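Local coordinates for protein polyprenyl synthetase (Nonlabens dokdonensis, PDB 6KD7) that probably links isoprenoid units into geranylgeranyl pyrophosphate, acting as a magnesium-dependent prenyltransferase, at residues Y197-M208 against L315-G324; T136-D147 against N163-L172. All coordinates share one frame; numbering follows the deposited sequence.

How the contacts relate
Contacts 1 and 2, their centres about 17 Å apart, meet through two successive helices: 158-183 supplies Asn163-Leu172 to contact 2, and 188-215 supplies Tyr197-Met208 to contact 1. Ser170 packs against Leu203, and Thr169 against Gln206, so the two contacts are joined by the packing of helix 158-183 on helix 188-215. Contact 1 is the more buried, and its helices, nearly parallel and well separated, are bridged by long apolar and sulfur-bearing side chains with a single hydroxyl pair. In contact 2 the helices run roughly antiparallel and much closer, backbone meeting backbone at a glycine; it is only partly buried and carries a salt bridge. Both border the ligand site, through Phe205 near pyrophosphate and Lys168 near magnesium.

Contact 1: Y197-M208 against L315-G324; sequences YGINLGLAFQLM and LTDFSLQLMG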
loop_
_atom_site.group_PDB
_atom_site.type_symbol
_atom_site.label_atom_id
_atom_site.label_comp_id
_atom_site.label_asym_id
_atom_site.label_seq_id
_atom_site.Cartn_x
_atom_site.Cartn_y
_atom_site.Cartn_z
ATOM N N TYR A 197 37.158 23.740 -23.157
ATOM C CA TYR A 197 37.962 23.276 -22.014
ATOM C C TYR A 197 36.988 22.640 -21.002
ATOM O O TYR A 197 37.257 21.521 -20.532
ATOM C CB TYR A 197 38.745 24.440 -21.393
ATOM C CG TYR A 197 39.188 24.223 -19.975
ATOM C CD1 TYR A 197 40.007 23.165 -19.624
ATOM C CD2 TYR A 197 38.789 25.085 -18.986
ATOM C CE1 TYR A 197 40.437 22.982 -18.313
ATOM C CE2 TYR A 197 39.168 24.887 -17.674
ATOM C CZ TYR A 197 39.973 23.817 -17.336
ATOM O OH TYR A 197 40.306 23.640 -16.031
ATOM N N GLY A 198 35.975 23.400 -20.592
ATOM C CA GLY A 198 34.932 22.958 -19.634
ATOM C C GLY A 198 34.291 21.630 -20.086
ATOM O O GLY A 198 34.166 20.747 -19.270
ATOM N N ILE A 199 34.002 21.453 -21.358
ATOM C CA ILE A 199 33.446 20.175 -21.851
ATOM C C ILE A 199 34.437 19.053 -21.544
ATOM O O ILE A 199 34.008 18.050 -20.980
ATOM C CB ILE A 199 33.052 20.260 -23.323
ATOM C CG1 ILE A 199 31.907 21.249 -23.537
ATOM C CG2 ILE A 199 32.690 18.891 -23.884
ATOM C CD1 ILE A 199 30.616 20.915 -22.814
ATOM N N ASN A 200 35.703 19.199 -21.898
ATOM C CA ASN A 200 36.680 18.088 -21.744
ATOM C C ASN A 200 36.893 17.879 -20.241
ATOM O O ASN A 200 36.936 16.746 -19.771
ATOM C CB ASN A 200 37.981 18.376 -22.502
ATOM C CG ASN A 200 37.858 18.184 -24.001
ATOM O OD1 ASN A 200 38.263 19.037 -24.830
ATOM N ND2 ASN A 200 37.354 17.025 -24.354
ATOM N N LEU A 201 36.953 18.944 -19.471
ATOM C CA LEU A 201 37.163 18.786 -18.028
ATOM C C LEU A 201 35.961 18.016 -17.447
ATOM O O LEU A 201 36.141 17.249 -16.489
ATOM C CB LEU A 201 37.297 20.170 -17.387
ATOM C CG LEU A 201 37.604 20.178 -15.897
ATOM C CD1 LEU A 201 39.048 19.792 -15.607
ATOM C CD2 LEU A 201 37.310 21.536 -15.294
ATOM N N GLY A 202 34.762 18.373 -17.887
ATOM C CA GLY A 202 33.506 17.879 -17.287
ATOM C C GLY A 202 33.357 16.402 -17.625
ATOM O O GLY A 202 32.991 15.631 -16.743
ATOM N N LEU A 203 33.732 16.029 -18.837
ATOM C CA LEU A 203 33.714 14.622 -19.265
ATOM C C LEU A 203 34.737 13.808 -18.459
ATOM O O LEU A 203 34.401 12.717 -17.990
ATOM C CB LEU A 203 33.950 14.563 -20.770
ATOM C CG LEU A 203 32.764 14.961 -21.647
ATOM C CD1 LEU A 203 33.196 15.050 -23.117
ATOM C CD2 LEU A 203 31.601 13.974 -21.513
ATOM N N ALA A 204 35.952 14.306 -18.273
ATOM C CA ALA A 204 36.955 13.635 -17.433
ATOM C C ALA A 204 36.378 13.475 -16.031
ATOM O O ALA A 204 36.562 12.428 -15.403
ATOM C CB ALA A 204 38.260 14.419 -17.416
ATOM N N PHE A 205 35.815 14.533 -15.494
ATOM C CA PHE A 205 35.310 14.530 -14.100
ATOM C C PHE A 205 34.212 13.422 -13.939
ATOM O O PHE A 205 34.179 12.676 -12.947
ATOM C CB PHE A 205 34.824 15.943 -13.782
ATOM C CG PHE A 205 34.412 16.184 -12.359
ATOM C CD1 PHE A 205 35.298 15.921 -11.312
ATOM C CD2 PHE A 205 33.153 16.700 -12.063
ATOM C CE1 PHE A 205 34.934 16.145 -9.990
ATOM C CE2 PHE A 205 32.802 16.947 -10.735
ATOM C CZ PHE A 205 33.669 16.631 -9.702
ATOM N N GLN A 206 33.298 13.321 -14.892
ATOM C CA GLN A 206 32.151 12.395 -14.817
ATOM C C GLN A 206 32.666 10.972 -15.031
ATOM O O GLN A 206 32.199 10.079 -14.308
ATOM C CB GLN A 206 31.096 12.747 -15.846
ATOM C CG GLN A 206 29.929 11.788 -15.833
ATOM C CD GLN A 206 29.287 11.626 -14.478
ATOM O OE1 GLN A 206 28.997 10.507 -14.068
ATOM N NE2 GLN A 206 29.051 12.728 -13.795
ATOM N N LEU A 207 33.577 10.762 -15.975
ATOM C CA LEU A 207 34.201 9.428 -16.157
ATOM C C LEU A 207 34.909 9.011 -14.870
ATOM O O LEU A 207 34.824 7.800 -14.515
ATOM C CB LEU A 207 35.086 9.389 -17.391
ATOM C CG LEU A 207 34.286 9.493 -18.685
ATOM C CD1 LEU A 207 35.209 9.560 -19.875
ATOM C CD2 LEU A 207 33.339 8.316 -18.850
ATOM N N MET A 208 35.502 9.969 -14.159
ATOM C CA MET A 208 36.137 9.699 -12.846
ATOM C C MET A 208 35.054 9.283 -11.843
ATOM O O MET A 208 35.283 8.339 -11.118
ATOM C CB MET A 208 36.867 10.933 -12.315
ATOM C CG MET A 208 37.657 10.665 -11.054
ATOM S SD MET A 208 38.521 12.111 -10.403
ATOM C CE MET A 208 37.200 13.001 -9.590
ATOM N N LEU A 315 45.345 26.989 -13.823
ATOM C CA LEU A 315 44.216 26.211 -14.375
ATOM C C LEU A 315 44.684 24.776 -14.580
ATOM O O LEU A 315 43.855 23.883 -14.430
ATOM C CB LEU A 315 43.784 26.806 -15.708
ATOM C CG LEU A 315 42.296 26.805 -16.000
ATOM C CD1 LEU A 315 41.509 27.385 -14.835
ATOM C CD2 LEU A 315 42.033 27.601 -17.285
ATOM N N THR A 316 45.942 24.586 -14.977
ATOM C CA THR A 316 46.483 23.250 -15.300
ATOM C C THR A 316 46.547 22.454 -13.994
ATOM O O THR A 316 46.119 21.297 -13.989
ATOM C CB THR A 316 47.835 23.304 -16.012
ATOM O OG1 THR A 316 47.644 23.759 -17.345
ATOM C CG2 THR A 316 48.501 21.947 -16.106
ATOM N N ASP A 317 47.012 23.095 -12.936
ATOM C CA ASP A 317 47.115 22.507 -11.586
ATOM C C ASP A 317 45.720 22.230 -11.051
ATOM O O ASP A 317 45.559 21.240 -10.342
ATOM C CB ASP A 317 47.824 23.435 -10.591
ATOM C CG ASP A 317 49.330 23.502 -10.846
ATOM O OD1 ASP A 317 49.837 22.635 -11.657
ATOM O OD2 ASP A 317 49.994 24.434 -10.263
ATOM N N PHE A 318 44.780 23.142 -11.248
ATOM C CA PHE A 318 43.404 22.963 -10.726
ATOM C C PHE A 318 42.774 21.719 -11.389
ATOM O O PHE A 318 42.202 20.906 -10.702
ATOM C CB PHE A 318 42.595 24.230 -10.929
ATOM C CG PHE A 318 41.114 24.006 -10.858
ATOM C CD1 PHE A 318 40.416 23.620 -11.983
ATOM C CD2 PHE A 318 40.430 24.209 -9.676
ATOM C CE1 PHE A 318 39.051 23.445 -11.924
ATOM C CE2 PHE A 318 39.070 23.986 -9.614
ATOM C CZ PHE A 318 38.391 23.608 -10.739
ATOM N N SER A 319 42.991 21.548 -12.680
ATOM C CA SER A 319 42.475 20.440 -13.495
ATOM C C SER A 319 43.081 19.136 -12.982
ATOM O O SER A 319 42.342 18.152 -12.841
ATOM C CB SER A 319 42.770 20.643 -14.952
ATOM O OG SER A 319 42.132 21.812 -15.425
ATOM N N LEU A 320 44.385 19.112 -12.743
ATOM C CA LEU A 320 45.043 17.889 -12.233
ATOM C C LEU A 320 44.548 17.620 -10.796
ATOM O O LEU A 320 44.108 16.525 -10.572
ATOM C CB LEU A 320 46.558 18.028 -12.367
ATOM C CG LEU A 320 47.094 18.096 -13.805
ATOM C CD1 LEU A 320 48.561 18.506 -13.811
ATOM C CD2 LEU A 320 46.924 16.791 -14.547
ATOM N N GLN A 321 44.456 18.626 -9.946
ATOM C CA GLN A 321 43.973 18.371 -8.570
ATOM C C GLN A 321 42.540 17.815 -8.607
ATOM O O GLN A 321 42.263 16.906 -7.837
ATOM C CB GLN A 321 44.036 19.665 -7.766
ATOM C CG GLN A 321 43.580 19.506 -6.327
ATOM C CD GLN A 321 43.199 20.816 -5.683
ATOM O OE1 GLN A 321 44.003 21.738 -5.579
ATOM N NE2 GLN A 321 41.955 20.906 -5.236
ATOM N N LEU A 322 41.688 18.317 -9.502
ATOM C CA LEU A 322 40.251 17.932 -9.563
ATOM C C LEU A 322 40.176 16.436 -9.872
ATOM O O LEU A 322 39.351 15.766 -9.264
ATOM C CB LEU A 322 39.526 18.730 -10.654
ATOM C CG LEU A 322 38.018 18.490 -10.760
ATOM C CD1 LEU A 322 37.285 18.986 -9.522
ATOM C CD2 LEU A 322 37.456 19.140 -12.012
ATOM N N MET A 323 41.092 15.946 -10.702
ATOM C CA MET A 323 41.113 14.551 -11.211
ATOM C C MET A 323 41.920 13.646 -10.273
ATOM O O MET A 323 42.337 12.580 -10.704
ATOM C CB MET A 323 41.730 14.522 -12.609
ATOM C CG MET A 323 40.772 14.091 -13.696
ATOM S SD MET A 323 39.151 14.849 -13.619
ATOM C CE MET A 323 39.490 16.457 -14.319
ATOM N N GLY A 324 42.124 14.095 -9.039
ATOM C CA GLY A 324 42.888 13.395 -7.982
ATOM C C GLY A 324 44.337 13.069 -8.351
ATOM O O GLY A 324 44.852 12.077 -7.802
#
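Tyr197 points its phenol across the gap and donates from OH to Ser319 OG, 2.7 Å away; the serine oxygen lies in the plane of the ring, at its edge. Ser319 OG in turn donates to Leu315 O at 2.9 Å. Because OG sits beside its own backbone N (chi1 -62°), it can reach that carbonyl, which it approaches from the face opposite to Ser319 N. A small hydroxyl thus serves as acceptor and donor at once in a buried place. Leu315 meets the tyrosine from the opposite direction, CG 3.7 Å from Tyr197 OH, while Tyr197 OH and Leu201 CD2 both lie at the edge of the Phe318 ring, near its plane.

The segments belong to helices 188-215 and 309-322 of the all-helical prenyl synthase fold, inclined by 20° with axes 11.0 Å apart, a width that long side chains must fill. Directly after Met208 the first of them carries the second aspartate-rich motif of the family. Leu201 sends CD1 to Met323 CE at 3.6 Å, and the flexible methionine, bent at chi2 and chi3, brings the same methyl to Ala204 CB, whose small size admits it. Phe205 and Leu322 cross at about a right angle, CE1 to CD1 at 3.7 Å; the phenylalanine also touches the bound pyrophosphate. Met208 ends the interface: its SD lies 3.7 Å from Met323 CA and its CE 3.5 Å from Leu322 O. There Gly324, with positive phi, is the C-prime residue of a Schellman motif closing the helix.

Contact 2: T136-D147 against N163-L172; sequences TALEVCEGQQHD and NMIKLKTSVL
Leu167 CD1 lies at the edge of the His146 imidazole, near its plane, and Lys168 CE lies over one face of the Gln144 amide, displaced towards OE1 (3.4 Å). The CD2 branch of Leu167 packs on Glu139 CB at 3.7 Å; a forked leucine can touch two residues that lie two helical turns apart, Glu139 and His146. The two carboxylate oxygens of Asp147 meet different neighbours: OD1 packs against Met164 CE at 3.3 Å, and OD2 takes a weak hydrogen bond of 3.0 Å from Lys168 NZ, within a salt bridge. The lysine arrives at about a right angle, CG anti to N (chi1 -166°) and the chain bent further out.

Between these side chains the backbones nearly meet. Gly143, lacking a side chain, admits Lys168 to 4.2 Å between CA atoms, and the axes approach to 6.9 Å at a crossing angle of -143°. Val140 CA makes a C-H...O contact of 3.4 Å to Leu167 O. Farther along, Thr136 CG2 rests on Leu172 CA, its OG1 being bonded to Val132 O. Segment 163-172 widens into a pi-type turn at 166-170, where Lys166 O accepts from both Ser170 N and Val171 N. The Lys168-Thr169 pair within the widened turn, with Gln144 against Asp79 and the side chain of Lys168 about 4 Å from a bound magnesium ion, is consistent with the diphosphate-metal site of trans-prenyltransferases.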
loop_
_atom_site.group_PDB
_atom_site.type_symbol
_atom_site.label_atom_id
_atom_site.label_comp_id
_atom_site.label_asym_id
_atom_site.label_seq_id
_atom_site.Cartn_x
_atom_site.Cartn_y
_atom_site.Cartn_z
ATOM N N THR A 136 22.152 25.771 -22.110
ATOM C CA THR A 136 22.761 24.818 -21.161
ATOM C C THR A 136 21.636 24.170 -20.331
ATOM O O THR A 136 21.628 22.954 -20.238
ATOM C CB THR A 136 23.836 25.514 -20.313
ATOM O OG1 THR A 136 24.807 25.981 -21.263
ATOM C CG2 THR A 136 24.453 24.581 -19.287
ATOM N N ALA A 137 20.703 24.939 -19.798
ATOM C CA ALA A 137 19.667 24.392 -18.900
ATOM C C ALA A 137 18.836 23.360 -19.691
ATOM O O ALA A 137 18.594 22.257 -19.204
ATOM C CB ALA A 137 18.849 25.514 -18.355
ATOM N N LEU A 138 18.551 23.632 -20.959
ATOM C CA LEU A 138 17.658 22.771 -21.747
ATOM C C LEU A 138 18.450 21.550 -22.122
ATOM O O LEU A 138 17.849 20.458 -22.174
ATOM C CB LEU A 138 17.122 23.492 -22.976
ATOM C CG LEU A 138 16.113 22.700 -23.817
ATOM C CD1 LEU A 138 14.904 22.298 -22.958
ATOM C CD2 LEU A 138 15.641 23.527 -25.022
ATOM N N GLU A 139 19.762 21.706 -22.309
ATOM C CA GLU A 139 20.617 20.546 -22.630
ATOM C C GLU A 139 20.654 19.598 -21.422
ATOM O O GLU A 139 20.672 18.379 -21.620
ATOM C CB GLU A 139 22.034 21.028 -22.976
ATOM C CG GLU A 139 22.138 21.542 -24.402
ATOM C CD GLU A 139 23.416 22.311 -24.725
ATOM O OE1 GLU A 139 24.070 22.846 -23.791
ATOM O OE2 GLU A 139 23.709 22.379 -25.904
ATOM N N VAL A 140 20.744 20.158 -20.217
ATOM C CA VAL A 140 20.779 19.367 -18.965
ATOM C C VAL A 140 19.456 18.559 -18.915
ATOM O O VAL A 140 19.524 17.376 -18.599
ATOM C CB VAL A 140 21.036 20.278 -17.754
ATOM C CG1 VAL A 140 20.761 19.604 -16.407
ATOM C CG2 VAL A 140 22.478 20.790 -17.779
ATOM N N CYS A 141 18.311 19.151 -19.254
ATOM C CA CYS A 141 17.008 18.410 -19.300
ATOM C C CYS A 141 17.112 17.233 -20.288
ATOM O O CYS A 141 16.696 16.086 -19.949
ATOM C CB CYS A 141 15.833 19.313 -19.642
ATOM S SG CYS A 141 15.515 20.570 -18.383
ATOM N N GLU A 142 17.696 17.457 -21.459
ATOM C CA GLU A 142 17.820 16.412 -22.486
ATOM C C GLU A 142 18.730 15.318 -21.953
ATOM O O GLU A 142 18.436 14.145 -22.176
ATOM C CB GLU A 142 18.349 16.955 -23.807
ATOM C CG GLU A 142 17.403 17.958 -24.436
ATOM C CD GLU A 142 17.879 18.550 -25.763
ATOM O OE1 GLU A 142 19.002 18.182 -26.173
ATOM O OE2 GLU A 142 17.117 19.365 -26.368
ATOM N N GLY A 143 19.834 15.682 -21.320
ATOM C CA GLY A 143 20.740 14.657 -20.790
ATOM C C GLY A 143 20.036 13.763 -19.762
ATOM O O GLY A 143 20.308 12.571 -19.765
ATOM N N GLN A 144 19.207 14.353 -18.901
ATOM C CA GLN A 144 18.421 13.651 -17.873
ATOM C C GLN A 144 17.521 12.660 -18.597
ATOM O O GLN A 144 17.492 11.462 -18.184
ATOM C CB GLN A 144 17.538 14.575 -17.040
ATOM C CG GLN A 144 18.283 15.357 -15.963
ATOM C CD GLN A 144 18.927 14.460 -14.923
ATOM O OE1 GLN A 144 18.599 13.260 -14.808
ATOM N NE2 GLN A 144 19.860 15.045 -14.165
ATOM N N GLN A 145 16.832 13.116 -19.640
ATOM C CA GLN A 145 15.876 12.220 -20.331
ATOM C C GLN A 145 16.620 11.074 -20.991
ATOM O O GLN A 145 16.105 9.970 -20.950
ATOM C CB GLN A 145 15.045 12.925 -21.383
ATOM C CG GLN A 145 13.972 12.029 -21.993
ATOM C CD GLN A 145 13.009 11.485 -20.967
ATOM O OE1 GLN A 145 12.508 12.213 -20.106
ATOM N NE2 GLN A 145 12.820 10.175 -21.021
ATOM N N HIS A 146 17.777 11.325 -21.600
ATOM C CA HIS A 146 18.568 10.253 -22.238
ATOM C C HIS A 146 18.927 9.230 -21.160
ATOM O O HIS A 146 18.867 8.034 -21.431
ATOM C CB HIS A 146 19.837 10.807 -22.912
ATOM C CG HIS A 146 19.551 11.540 -24.178
ATOM N ND1 HIS A 146 19.990 12.838 -24.424
ATOM C CD2 HIS A 146 18.863 11.181 -25.260
ATOM C CE1 HIS A 146 19.566 13.232 -25.601
ATOM N NE2 HIS A 146 18.876 12.237 -26.120
ATOM N N ASP A 147 19.367 9.687 -19.999
ATOM C CA ASP A 147 19.815 8.768 -18.930
ATOM C C ASP A 147 18.609 7.884 -18.517
ATOM O O ASP A 147 18.787 6.680 -18.308
ATOM C CB ASP A 147 20.368 9.545 -17.752
ATOM C CG ASP A 147 21.291 8.730 -16.856
ATOM O OD1 ASP A 147 21.885 7.773 -17.305
ATOM O OD2 ASP A 147 21.424 9.096 -15.744
ATOM N N ASN A 163 27.680 11.256 -25.171
ATOM C CA ASN A 163 26.734 12.345 -25.514
ATOM C C ASN A 163 25.822 12.613 -24.307
ATOM O O ASN A 163 25.599 13.798 -23.966
ATOM C CB ASN A 163 25.984 12.015 -26.806
ATOM C CG ASN A 163 25.062 13.148 -27.179
ATOM O OD1 ASN A 163 25.548 14.230 -27.415
ATOM N ND2 ASN A 163 23.754 12.962 -27.081
ATOM N N MET A 164 25.346 11.565 -23.621
ATOM C CA MET A 164 24.407 11.779 -22.505
ATOM C C MET A 164 25.141 12.497 -21.357
ATOM O O MET A 164 24.616 13.536 -20.847
ATOM C CB MET A 164 23.791 10.450 -22.070
ATOM C CG MET A 164 22.876 10.570 -20.853
ATOM S SD MET A 164 23.727 10.573 -19.264
ATOM C CE MET A 164 24.315 8.878 -19.186
ATOM N N ILE A 165 26.294 11.984 -20.925
ATOM C CA ILE A 165 27.017 12.626 -19.796
ATOM C C ILE A 165 27.525 14.020 -20.192
ATOM O O ILE A 165 27.599 14.921 -19.304
ATOM C CB ILE A 165 28.132 11.751 -19.211
ATOM C CG1 ILE A 165 29.216 11.412 -20.224
ATOM C CG2 ILE A 165 27.524 10.529 -18.536
ATOM C CD1 ILE A 165 30.477 10.893 -19.552
ATOM N N LYS A 166 27.745 14.265 -21.474
ATOM C CA LYS A 166 28.141 15.625 -21.897
ATOM C C LYS A 166 27.000 16.572 -21.567
ATOM O O LYS A 166 27.248 17.604 -20.866
ATOM C CB LYS A 166 28.481 15.667 -23.385
ATOM C CG LYS A 166 28.854 17.065 -23.872
ATOM C CD LYS A 166 29.189 17.107 -25.337
ATOM C CE LYS A 166 28.403 18.136 -26.094
ATOM N NZ LYS A 166 28.437 17.789 -27.532
ATOM N N LEU A 167 25.797 16.250 -22.055
ATOM C CA LEU A 167 24.583 17.085 -21.808
ATOM C C LEU A 167 24.261 17.146 -20.312
ATOM O O LEU A 167 23.896 18.220 -19.800
ATOM C CB LEU A 167 23.413 16.511 -22.614
ATOM C CG LEU A 167 23.578 16.592 -24.129
ATOM C CD1 LEU A 167 22.518 15.816 -24.872
ATOM C CD2 LEU A 167 23.510 18.036 -24.576
ATOM N N LYS A 168 24.360 16.036 -19.604
ATOM C CA LYS A 168 23.818 15.973 -18.230
ATOM C C LYS A 168 24.789 16.618 -17.235
ATOM O O LYS A 168 24.299 17.142 -16.218
ATOM C CB LYS A 168 23.562 14.518 -17.827
ATOM C CG LYS A 168 22.698 14.318 -16.586
ATOM C CD LYS A 168 22.979 12.978 -15.967
ATOM C CE LYS A 168 21.732 12.205 -15.603
ATOM N NZ LYS A 168 21.798 11.631 -14.235
ATOM N N THR A 169 26.092 16.460 -17.451
ATOM C CA THR A 169 27.070 16.931 -16.443
ATOM C C THR A 169 28.169 17.865 -16.974
ATOM O O THR A 169 28.771 18.500 -16.156
ATOM C CB THR A 169 27.758 15.728 -15.790
ATOM O OG1 THR A 169 28.647 15.191 -16.752
ATOM C CG2 THR A 169 26.807 14.637 -15.362
ATOM N N SER A 170 28.426 17.917 -18.273
ATOM C CA SER A 170 29.579 18.702 -18.782
ATOM C C SER A 170 29.204 20.070 -19.350
ATOM O O SER A 170 29.934 21.001 -19.102
ATOM C CB SER A 170 30.331 17.905 -19.781
ATOM O OG SER A 170 30.784 16.699 -19.209
ATOM N N VAL A 171 28.097 20.178 -20.069
ATOM C CA VAL A 171 27.752 21.499 -20.689
ATOM C C VAL A 171 27.701 22.590 -19.621
ATOM O O VAL A 171 28.016 23.720 -19.949
ATOM C CB VAL A 171 26.472 21.469 -21.545
ATOM C CG1 VAL A 171 26.660 20.576 -22.745
ATOM C CG2 VAL A 171 25.251 21.064 -20.751
ATOM N N LEU A 172 27.305 22.301 -18.383
ATOM C CA LEU A 172 27.199 23.337 -17.349
ATOM C C LEU A 172 28.598 23.740 -16.883
ATOM O O LEU A 172 28.725 24.849 -16.379
ATOM C CB LEU A 172 26.357 22.865 -16.178
ATOM C CG LEU A 172 26.236 23.811 -14.997
ATOM C CD1 LEU A 172 25.490 25.088 -15.377
ATOM C CD2 LEU A 172 25.559 23.103 -13.820
#